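Local coordinates for protein alpha-1,2-Mannosidase (Trichoderma reesei, PDB 1HCU) that probably trims alpha-1,2-linked mannose residues from high-mannose N-glycans as a calcium-dependent family 47 glycosyl hydrolase, at residues A[22-27]-A[68-73]; A[182-187]-A[488-493]; A[280-285]-A[292-297]. All coordinates share one frame; numbering follows the deposited sequence.

Interaction 1 of 3, residues A[22-27]-A[68-73]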
loop_
_atom_site.group_PDB
_atom_site.type_symbol
_atom_site.label_atom_id
_atom_site.label_comp_id
_atom_site.label_asym_id
_atom_site.label_seq_id
_atom_site.Cartn_x
_atom_site.Cartn_y
_atom_site.Cartn_z
ATOM N N ALA A 22 -0.714 -16.480 -12.643
ATOM C CA ALA A 22 -1.230 -16.515 -11.270
ATOM C C ALA A 22 -2.419 -15.568 -11.136
ATOM O O ALA A 22 -3.377 -15.847 -10.403
ATOM C CB ALA A 22 -0.141 -16.123 -10.273
ATOM N N PHE A 23 -2.358 -14.445 -11.845
ATOM C CA PHE A 23 -3.448 -13.480 -11.814
ATOM C C PHE A 23 -4.670 -14.092 -12.507
ATOM O O PHE A 23 -5.784 -14.016 -11.987
ATOM C CB PHE A 23 -3.017 -12.171 -12.501
ATOM C CG PHE A 23 -4.088 -11.109 -12.523
ATOM C CD1 PHE A 23 -5.085 -11.126 -13.498
ATOM C CD2 PHE A 23 -4.109 -10.102 -11.560
ATOM C CE1 PHE A 23 -6.089 -10.160 -13.515
ATOM C CE2 PHE A 23 -5.114 -9.126 -11.565
ATOM C CZ PHE A 23 -6.107 -9.155 -12.548
ATOM N N GLN A 24 -4.451 -14.715 -13.665
ATOM C CA GLN A 24 -5.531 -15.347 -14.426
ATOM C C GLN A 24 -6.306 -16.352 -13.563
ATOM O O GLN A 24 -7.540 -16.320 -13.498
ATOM C CB GLN A 24 -4.953 -16.063 -15.659
ATOM C CG GLN A 24 -6.005 -16.661 -16.593
ATOM C CD GLN A 24 -6.773 -15.604 -17.360
ATOM O OE1 GLN A 24 -7.975 -15.729 -17.566
ATOM N NE2 GLN A 24 -6.081 -14.563 -17.794
ATOM N N THR A 25 -5.563 -17.236 -12.899
ATOM C CA THR A 25 -6.138 -18.252 -12.023
ATOM C C THR A 25 -6.976 -17.594 -10.911
ATOM O O THR A 25 -8.156 -17.923 -10.712
ATOM C CB THR A 25 -5.008 -19.103 -11.402
ATOM O OG1 THR A 25 -4.275 -19.748 -12.453
ATOM C CG2 THR A 25 -5.563 -20.145 -10.458
ATOM N N SER A 26 -6.354 -16.658 -10.200
ATOM C CA SER A 26 -7.007 -15.924 -9.122
ATOM C C SER A 26 -8.307 -15.271 -9.618
ATOM O O SER A 26 -9.340 -15.333 -8.946
ATOM C CB SER A 26 -6.053 -14.855 -8.580
ATOM O OG SER A 26 -4.815 -15.440 -8.195
ATOM N N TRP A 27 -8.259 -14.665 -10.802
ATOM C CA TRP A 27 -9.449 -14.030 -11.354
ATOM C C TRP A 27 -10.567 -15.019 -11.679
ATOM O O TRP A 27 -11.711 -14.813 -11.275
ATOM C CB TRP A 27 -9.117 -13.227 -12.611
ATOM C CG TRP A 27 -10.357 -12.668 -13.246
ATOM C CD1 TRP A 27 -11.009 -13.151 -14.350
ATOM C CD2 TRP A 27 -11.150 -11.586 -12.752
ATOM N NE1 TRP A 27 -12.161 -12.436 -14.566
ATOM C CE2 TRP A 27 -12.273 -11.469 -13.601
ATOM C CE3 TRP A 27 -11.024 -10.704 -11.671
ATOM C CZ2 TRP A 27 -13.266 -10.505 -13.401
ATOM C CZ3 TRP A 27 -12.017 -9.741 -11.473
ATOM C CH2 TRP A 27 -13.120 -9.653 -12.335
ATOM N N MET A 68 -1.638 -5.799 -17.848
ATOM C CA MET A 68 -1.279 -7.131 -18.309
ATOM C C MET A 68 -1.843 -7.422 -19.694
ATOM O O MET A 68 -1.538 -8.450 -20.290
ATOM C CB MET A 68 -1.786 -8.189 -17.326
ATOM C CG MET A 68 -1.063 -8.194 -15.990
ATOM S SD MET A 68 -1.822 -9.336 -14.820
ATOM C CE MET A 68 -0.451 -9.669 -13.705
ATOM N N GLY A 69 -2.672 -6.523 -20.207
ATOM C CA GLY A 69 -3.244 -6.740 -21.526
ATOM C C GLY A 69 -4.390 -7.741 -21.524
ATOM O O GLY A 69 -4.669 -8.370 -22.544
ATOM N N ASP A 70 -5.059 -7.889 -20.381
ATOM C CA ASP A 70 -6.181 -8.813 -20.267
ATOM C C ASP A 70 -7.489 -8.169 -20.689
ATOM O O ASP A 70 -8.359 -7.880 -19.862
ATOM C CB ASP A 70 -6.299 -9.329 -18.839
ATOM C CG ASP A 70 -5.079 -10.098 -18.412
ATOM O OD1 ASP A 70 -4.296 -10.494 -19.306
ATOM O OD2 ASP A 70 -4.901 -10.314 -17.197
ATOM N N ALA A 71 -7.623 -7.967 -21.993
ATOM C CA ALA A 71 -8.807 -7.348 -22.562
ATOM C C ALA A 71 -10.117 -7.920 -22.007
ATOM O O ALA A 71 -10.946 -7.171 -21.493
ATOM C CB ALA A 71 -8.769 -7.474 -24.088
ATOM N N ASP A 72 -10.302 -9.234 -22.097
ATOM C CA ASP A 72 -11.532 -9.864 -21.608
ATOM C C ASP A 72 -11.904 -9.536 -20.169
ATOM O O ASP A 72 -13.033 -9.144 -19.886
ATOM C CB ASP A 72 -11.441 -11.380 -21.774
ATOM C CG ASP A 72 -11.678 -11.820 -23.200
ATOM O OD1 ASP A 72 -11.478 -10.990 -24.120
ATOM O OD2 ASP A 72 -12.053 -12.994 -23.402
ATOM N N ILE A 73 -10.964 -9.717 -19.252
ATOM C CA ILE A 73 -11.227 -9.416 -17.860
ATOM C C ILE A 73 -11.577 -7.940 -17.710
ATOM O O ILE A 73 -12.485 -7.591 -16.959
ATOM C CB ILE A 73 -9.998 -9.744 -16.978
ATOM C CG1 ILE A 73 -9.705 -11.247 -17.054
ATOM C CG2 ILE A 73 -10.250 -9.295 -15.539
ATOM C CD1 ILE A 73 -8.446 -11.671 -16.346
HETATM O O HOH W 1 -3.681 -12.628 -16.611
#
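The Phe23 ring carries the sulfur of Met68 over one face and the methyl end of Ile73 at its edge, while the five-membered ring of Trp27 takes the other methyl of Ile73 on a face. Met68 SD stands 4.1 Å from the centroid of the Phe23 ring and 26° off its normal, a Met-aromatic contact displaced toward the rim. The extended Met68 chain carries the thioether there, and its CE passes on to Phe23 CB at 3.8 Å. Ile73 serves both aromatics by its branching. Its CG2 sits 3.7 Å from the centroid of the Trp27 five-membered ring and only 16° from the normal, a CH-pi contact; CG1, placed beside the backbone N (chi1 -63°), leads CD1 back along the indole to Trp27 CD1 at 3.6 Å and, near the plane of the Phe23 ring, to its edge at CE1, 4.0 Å from Ile73 CD1. Asp70 brings OD2 obliquely to 3.8 Å from Phe23 CD1. No direct hydrogen bond crosses the contact. Instead a water donates to Asp70 OD2 over 2.7 Å and is weakly held by Gln24 NE2; this water bridge links partly exposed Gln24 to buried Asp70, beside the apolar contacts.

Gly69 ends the preceding helix in a Schellman motif, and Asp70 stands at the N-cap position of the next without a side-chain capping bond. Through Met68, Asp70 and Ile73 the turn between helices 56-67 and 71-80 packs onto helix 13-33. Helix 451-465 also packs here, with Phe454 meeting Phe23 edge-to-face and Tyr462 touching Met68, and Tyr431 of strand 430-431 touches Ala22 and Ser26.

Interaction 2 of 3, residues A[182-187]-A[488-493]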
loop_
_atom_site.group_PDB
_atom_site.type_symbol
_atom_site.label_atom_id
_atom_site.label_comp_id
_atom_site.label_asym_id
_atom_site.label_seq_id
_atom_site.Cartn_x
_atom_site.Cartn_y
_atom_site.Cartn_z
ATOM N N VAL A 182 -5.366 12.694 0.359
ATOM C CA VAL A 182 -4.949 13.805 -0.494
ATOM C C VAL A 182 -4.632 13.464 -1.953
ATOM O O VAL A 182 -5.034 14.197 -2.859
ATOM C CB VAL A 182 -3.742 14.562 0.145
ATOM C CG1 VAL A 182 -2.564 13.617 0.363
ATOM C CG2 VAL A 182 -3.339 15.721 -0.732
ATOM N N LEU A 183 -3.934 12.358 -2.193
ATOM C CA LEU A 183 -3.588 11.979 -3.558
ATOM C C LEU A 183 -4.827 11.736 -4.421
ATOM O O LEU A 183 -4.988 12.352 -5.473
ATOM C CB LEU A 183 -2.733 10.706 -3.574
ATOM C CG LEU A 183 -1.653 10.567 -4.660
ATOM C CD1 LEU A 183 -1.278 9.087 -4.822
ATOM C CD2 LEU A 183 -2.133 11.131 -5.971
ATOM N N GLU A 184 -5.714 10.848 -3.985
ATOM C CA GLU A 184 -6.875 10.560 -4.817
ATOM C C GLU A 184 -7.944 11.636 -4.877
ATOM O O GLU A 184 -8.616 11.782 -5.894
ATOM C CB GLU A 184 -7.498 9.187 -4.478
ATOM C CG GLU A 184 -7.383 8.663 -3.060
ATOM C CD GLU A 184 -5.965 8.330 -2.637
ATOM O OE1 GLU A 184 -5.344 9.172 -1.958
ATOM O OE2 GLU A 184 -5.470 7.230 -2.986
ATOM N N TRP A 185 -8.081 12.410 -3.808
ATOM C CA TRP A 185 -9.066 13.482 -3.780
ATOM C C TRP A 185 -8.595 14.680 -4.615
ATOM O O TRP A 185 -9.407 15.368 -5.233
ATOM C CB TRP A 185 -9.357 13.881 -2.327
ATOM C CG TRP A 185 -10.287 12.898 -1.656
ATOM C CD1 TRP A 185 -10.052 11.569 -1.415
ATOM C CD2 TRP A 185 -11.631 13.151 -1.231
ATOM N NE1 TRP A 185 -11.172 10.984 -0.873
ATOM C CE2 TRP A 185 -12.156 11.930 -0.749
ATOM C CE3 TRP A 185 -12.445 14.292 -1.215
ATOM C CZ2 TRP A 185 -13.464 11.816 -0.255
ATOM C CZ3 TRP A 185 -13.749 14.179 -0.722
ATOM C CH2 TRP A 185 -14.241 12.949 -0.250
ATOM N N THR A 186 -7.287 14.920 -4.645
ATOM C CA THR A 186 -6.758 16.015 -5.449
ATOM C C THR A 186 -6.865 15.594 -6.912
ATOM O O THR A 186 -7.196 16.398 -7.780
ATOM C CB THR A 186 -5.276 16.329 -5.111
ATOM O OG1 THR A 186 -5.196 16.915 -3.804
ATOM C CG2 THR A 186 -4.688 17.302 -6.125
ATOM N N ARG A 187 -6.610 14.314 -7.169
ATOM C CA ARG A 187 -6.693 13.764 -8.520
ATOM C C ARG A 187 -8.128 13.906 -9.025
ATOM O O ARG A 187 -8.357 14.258 -10.177
ATOM C CB ARG A 187 -6.278 12.282 -8.521
ATOM C CG ARG A 187 -6.165 11.662 -9.909
ATOM C CD ARG A 187 -5.205 12.470 -10.767
ATOM N NE ARG A 187 -5.230 12.096 -12.181
ATOM C CZ ARG A 187 -5.024 12.955 -13.179
ATOM N NH1 ARG A 187 -4.787 14.236 -12.911
ATOM N NH2 ARG A 187 -5.040 12.538 -14.444
ATOM N N HIS A 488 -2.334 1.772 -7.221
ATOM C CA HIS A 488 -3.141 2.301 -8.322
ATOM C C HIS A 488 -2.454 3.556 -8.849
ATOM O O HIS A 488 -2.448 4.591 -8.193
ATOM C CB HIS A 488 -4.563 2.627 -7.857
ATOM C CG HIS A 488 -5.315 1.433 -7.360
ATOM N ND1 HIS A 488 -5.399 0.261 -8.077
ATOM C CD2 HIS A 488 -5.990 1.219 -6.206
ATOM C CE1 HIS A 488 -6.090 -0.628 -7.386
ATOM N NE2 HIS A 488 -6.459 -0.072 -6.247
ATOM N N PRO A 489 -1.860 3.473 -10.048
ATOM C CA PRO A 489 -1.151 4.590 -10.683
ATOM C C PRO A 489 -2.030 5.698 -11.266
ATOM O O PRO A 489 -2.909 5.428 -12.078
ATOM C CB PRO A 489 -0.337 3.889 -11.763
ATOM C CG PRO A 489 -1.284 2.818 -12.214
ATOM C CD PRO A 489 -1.781 2.263 -10.888
ATOM N N PHE A 490 -1.777 6.940 -10.865
ATOM C CA PHE A 490 -2.533 8.092 -11.364
ATOM C C PHE A 490 -1.610 8.946 -12.228
ATOM O O PHE A 490 -0.407 9.005 -11.970
ATOM C CB PHE A 490 -3.012 8.969 -10.200
ATOM C CG PHE A 490 -3.883 8.261 -9.219
ATOM C CD1 PHE A 490 -3.927 8.679 -7.893
ATOM C CD2 PHE A 490 -4.667 7.185 -9.613
ATOM C CE1 PHE A 490 -4.746 8.024 -6.969
ATOM C CE2 PHE A 490 -5.481 6.530 -8.710
ATOM C CZ PHE A 490 -5.524 6.947 -7.383
ATOM N N SER A 491 -2.148 9.602 -13.254
ATOM C CA SER A 491 -1.306 10.485 -14.072
ATOM C C SER A 491 -1.043 11.703 -13.198
ATOM O O SER A 491 -1.907 12.087 -12.407
ATOM C CB SER A 491 -2.030 10.949 -15.338
ATOM O OG SER A 491 -2.244 9.889 -16.245
ATOM N N ILE A 492 0.136 12.306 -13.327
ATOM C CA ILE A 492 0.464 13.492 -12.536
ATOM C C ILE A 492 -0.221 14.713 -13.153
ATOM O O ILE A 492 -0.497 14.738 -14.349
ATOM C CB ILE A 492 1.988 13.727 -12.472
ATOM C CG1 ILE A 492 2.514 14.175 -13.840
ATOM C CG2 ILE A 492 2.684 12.435 -12.025
ATOM C CD1 ILE A 492 3.971 14.581 -13.839
ATOM N N ARG A 493 -0.476 15.723 -12.331
ATOM C CA ARG A 493 -1.166 16.938 -12.758
ATOM C C ARG A 493 -0.945 17.470 -14.182
ATOM O O ARG A 493 -1.913 17.843 -14.855
ATOM C CB ARG A 493 -0.906 18.049 -11.742
ATOM C CG ARG A 493 -1.618 19.356 -12.032
ATOM C CD ARG A 493 -1.631 20.231 -10.789
ATOM N NE ARG A 493 -2.703 19.864 -9.874
ATOM C CZ ARG A 493 -2.786 20.278 -8.615
ATOM N NH1 ARG A 493 -3.811 19.905 -7.855
ATOM N NH2 ARG A 493 -1.829 21.046 -8.106
#
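Phe490 and Ser491 pack closely against Leu183, Glu184 and Arg187 of helix 182-192, whereas Arg493 meets Thr186 of the same helix more loosely. In the close part, Leu183 CD2 comes to the edge of the Phe490 ring, near its plane, at 3.6 Å from CD1. Glu184 CB approaches CE1 of that ring obliquely at 3.9 Å, while its carboxylate oxygen OE2 is hydrogen-bonded to Asn484. The aliphatic part of Arg187 slides along Phe490, CG lying 4.2 Å from Phe490 CG. A bend at chi2 (56°) then turns the guanidinium toward the strand, where Ser491 O stands over the centre of one face, 3.3 Å from Arg187 CZ. This is no hydrogen bond: NH1 bonds instead to Tyr257 and NH2 enters a salt bridge with Asp114, which also accepts from the backbone N of Ser491.

Toward partly exposed Arg493 the contact thins to Thr186 CG2 beside Arg493 NH1, the two side chains crossing at about a right angle; salt bridges to Asp258 and Asp190 hold that arginine. Strand 489-491 pairs with 481-483, and the turn of this hairpin bears Thr485, a calcium ligand in a structure of this enzyme. A C-terminal hairpin plugging the (alpha/alpha)7 barrel and reaching the metal is characteristic of family 47 mannosidases, and this contact seats it against the barrel wall.

Interaction 3 of 3, residues A[280-285]-A[292-297]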
loop_
_atom_site.group_PDB
_atom_site.type_symbol
_atom_site.label_atom_id
_atom_site.label_comp_id
_atom_site.label_asym_id
_atom_site.label_seq_id
_atom_site.Cartn_x
_atom_site.Cartn_y
_atom_site.Cartn_z
ATOM N N LEU A 280 15.656 6.005 13.770
ATOM C CA LEU A 280 14.836 4.797 13.691
ATOM C C LEU A 280 15.586 3.601 13.100
ATOM O O LEU A 280 15.183 2.453 13.307
ATOM C CB LEU A 280 13.563 5.066 12.876
ATOM C CG LEU A 280 12.588 6.132 13.420
ATOM C CD1 LEU A 280 11.306 6.118 12.598
ATOM C CD2 LEU A 280 12.260 5.845 14.875
ATOM N N GLY A 281 16.667 3.871 12.369
ATOM C CA GLY A 281 17.449 2.794 11.788
ATOM C C GLY A 281 17.969 1.944 12.933
ATOM O O GLY A 281 18.599 2.463 13.855
ATOM N N SER A 282 17.707 0.644 12.894
ATOM C CA SER A 282 18.147 -0.236 13.969
ATOM C C SER A 282 18.816 -1.498 13.417
ATOM O O SER A 282 18.415 -2.020 12.364
ATOM C CB SER A 282 16.938 -0.599 14.847
ATOM O OG SER A 282 17.310 -1.389 15.964
ATOM N N HIS A 283 19.831 -1.989 14.125
ATOM C CA HIS A 283 20.555 -3.181 13.680
ATOM C C HIS A 283 20.445 -4.329 14.675
ATOM O O HIS A 283 20.721 -4.153 15.855
ATOM C CB HIS A 283 22.040 -2.842 13.460
ATOM C CG HIS A 283 22.262 -1.637 12.602
ATOM N ND1 HIS A 283 21.911 -1.594 11.268
ATOM C CD2 HIS A 283 22.765 -0.416 12.896
ATOM C CE1 HIS A 283 22.186 -0.397 10.779
ATOM N NE2 HIS A 283 22.705 0.337 11.746
ATOM N N PRO A 284 20.023 -5.519 14.211
ATOM C CA PRO A 284 19.897 -6.678 15.103
ATOM C C PRO A 284 21.252 -7.028 15.712
ATOM O O PRO A 284 22.263 -7.072 15.011
ATOM C CB PRO A 284 19.401 -7.783 14.178
ATOM C CG PRO A 284 18.603 -7.036 13.163
ATOM C CD PRO A 284 19.483 -5.829 12.877
ATOM N N SER A 285 21.263 -7.282 17.015
ATOM C CA SER A 285 22.496 -7.608 17.713
ATOM C C SER A 285 23.246 -8.805 17.105
ATOM O O SER A 285 24.469 -8.847 17.144
ATOM C CB SER A 285 22.208 -7.861 19.203
ATOM O OG SER A 285 21.348 -8.972 19.398
ATOM N N PHE A 292 16.668 -2.516 10.160
ATOM C CA PHE A 292 15.204 -2.479 10.231
ATOM C C PHE A 292 14.766 -1.138 10.818
ATOM O O PHE A 292 15.579 -0.396 11.369
ATOM C CB PHE A 292 14.653 -3.600 11.132
ATOM C CG PHE A 292 14.961 -4.988 10.642
ATOM C CD1 PHE A 292 14.576 -5.396 9.364
ATOM C CD2 PHE A 292 15.657 -5.885 11.450
ATOM C CE1 PHE A 292 14.884 -6.673 8.901
ATOM C CE2 PHE A 292 15.969 -7.169 10.994
ATOM C CZ PHE A 292 15.585 -7.562 9.721
ATOM N N LEU A 293 13.476 -0.833 10.709
ATOM C CA LEU A 293 12.948 0.411 11.257
ATOM C C LEU A 293 12.228 0.129 12.579
ATOM O O LEU A 293 11.318 -0.713 12.637
ATOM C CB LEU A 293 11.982 1.079 10.263
ATOM C CG LEU A 293 12.585 1.562 8.931
ATOM C CD1 LEU A 293 11.571 2.400 8.136
ATOM C CD2 LEU A 293 13.818 2.391 9.225
ATOM N N SER A 294 12.651 0.815 13.640
ATOM C CA SER A 294 12.029 0.659 14.953
ATOM C C SER A 294 10.839 1.605 15.024
ATOM O O SER A 294 10.727 2.524 14.208
ATOM C CB SER A 294 13.002 1.035 16.080
ATOM O OG SER A 294 14.081 0.122 16.192
ATOM N N SER A 295 9.956 1.369 15.991
ATOM C CA SER A 295 8.801 2.227 16.210
ATOM C C SER A 295 9.290 3.196 17.272
ATOM O O SER A 295 10.366 2.994 17.843
ATOM C CB SER A 295 7.620 1.426 16.752
ATOM O OG SER A 295 7.937 0.876 18.017
ATOM N N TYR A 296 8.514 4.235 17.559
ATOM C CA TYR A 296 8.951 5.212 18.547
ATOM C C TYR A 296 7.839 5.822 19.370
ATOM O O TYR A 296 6.671 5.794 18.994
ATOM C CB TYR A 296 9.739 6.334 17.855
ATOM C CG TYR A 296 8.912 7.158 16.889
ATOM C CD1 TYR A 296 8.134 8.233 17.337
ATOM C CD2 TYR A 296 8.874 6.841 15.528
ATOM C CE1 TYR A 296 7.328 8.971 16.445
ATOM C CE2 TYR A 296 8.077 7.568 14.637
ATOM C CZ TYR A 296 7.307 8.630 15.106
ATOM O OH TYR A 296 6.513 9.328 14.234
ATOM N N ASN A 297 8.236 6.375 20.506
ATOM C CA ASN A 297 7.337 7.044 21.422
ATOM C C ASN A 297 8.264 7.959 22.198
ATOM O O ASN A 297 8.994 7.521 23.090
ATOM C CB ASN A 297 6.651 6.033 22.344
ATOM C CG ASN A 297 5.517 6.655 23.139
ATOM O OD1 ASN A 297 4.685 5.956 23.707
ATOM N ND2 ASN A 297 5.482 7.977 23.184
#
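Leu280 runs along the neighbouring strand toward Tyr296. Its CB lies 4.0 Å from Ser294 O and its CG stays at a similar distance from that carbonyl; at the tip CD2 comes to 3.6 Å from Tyr296 CD2, obliquely to the ring, and CD1 reaches the same ring atom. With CG between its backbone N and carbonyl carbon (chi1 65°), Tyr296 brings the CD2 side of its ring alongside the Leu280 methyls, and its hydroxyl bonds to Ile222 O.

The backbones form an antiparallel hairpin. Ser282 and Phe292 make the hydrogen-bonded pair: Ser282 N to Phe292 O at 2.8 Å, and Phe292 N to Ser282 O at 2.9 Å. Gly281 and Leu293 form the non-hydrogen-bonded pair, after which Ser294 N donates to Leu280 O at 3.0 Å. Beyond the strand, Pro284 CG lies 3.4 Å from Phe292 CE2, oblique to the ring, the two side chains crossing at about a right angle. Ser282 OG turns to Asp359 and Trp357.

Directional backbone bonds thus set the register, while apolar contacts add side-chain packing at both ends and the hydroxyls of Ser282 and Tyr296 find partners in adjoining parts of the fold.

Along the chain, interaction 1 closes before interaction 2 opens, and interaction 3 is nested inside the long loop that interaction 2 closes between residues 187 and 488. None touches another. The centres of interactions 1 and 2 are about 25 Å apart, those of 2 and 3 about 32 Å, and those of 1 and 3 about 39 Å. Interaction 3 lies across the chain's centre from both others. The three share no helix or sheet: the first joins helices, the second seats a two-stranded hairpin on a helix, and the third builds part of the larger antiparallel sheet. Together they sample the helical wall, its C-terminal plug and its larger antiparallel sheet within one family 47 catalytic domain.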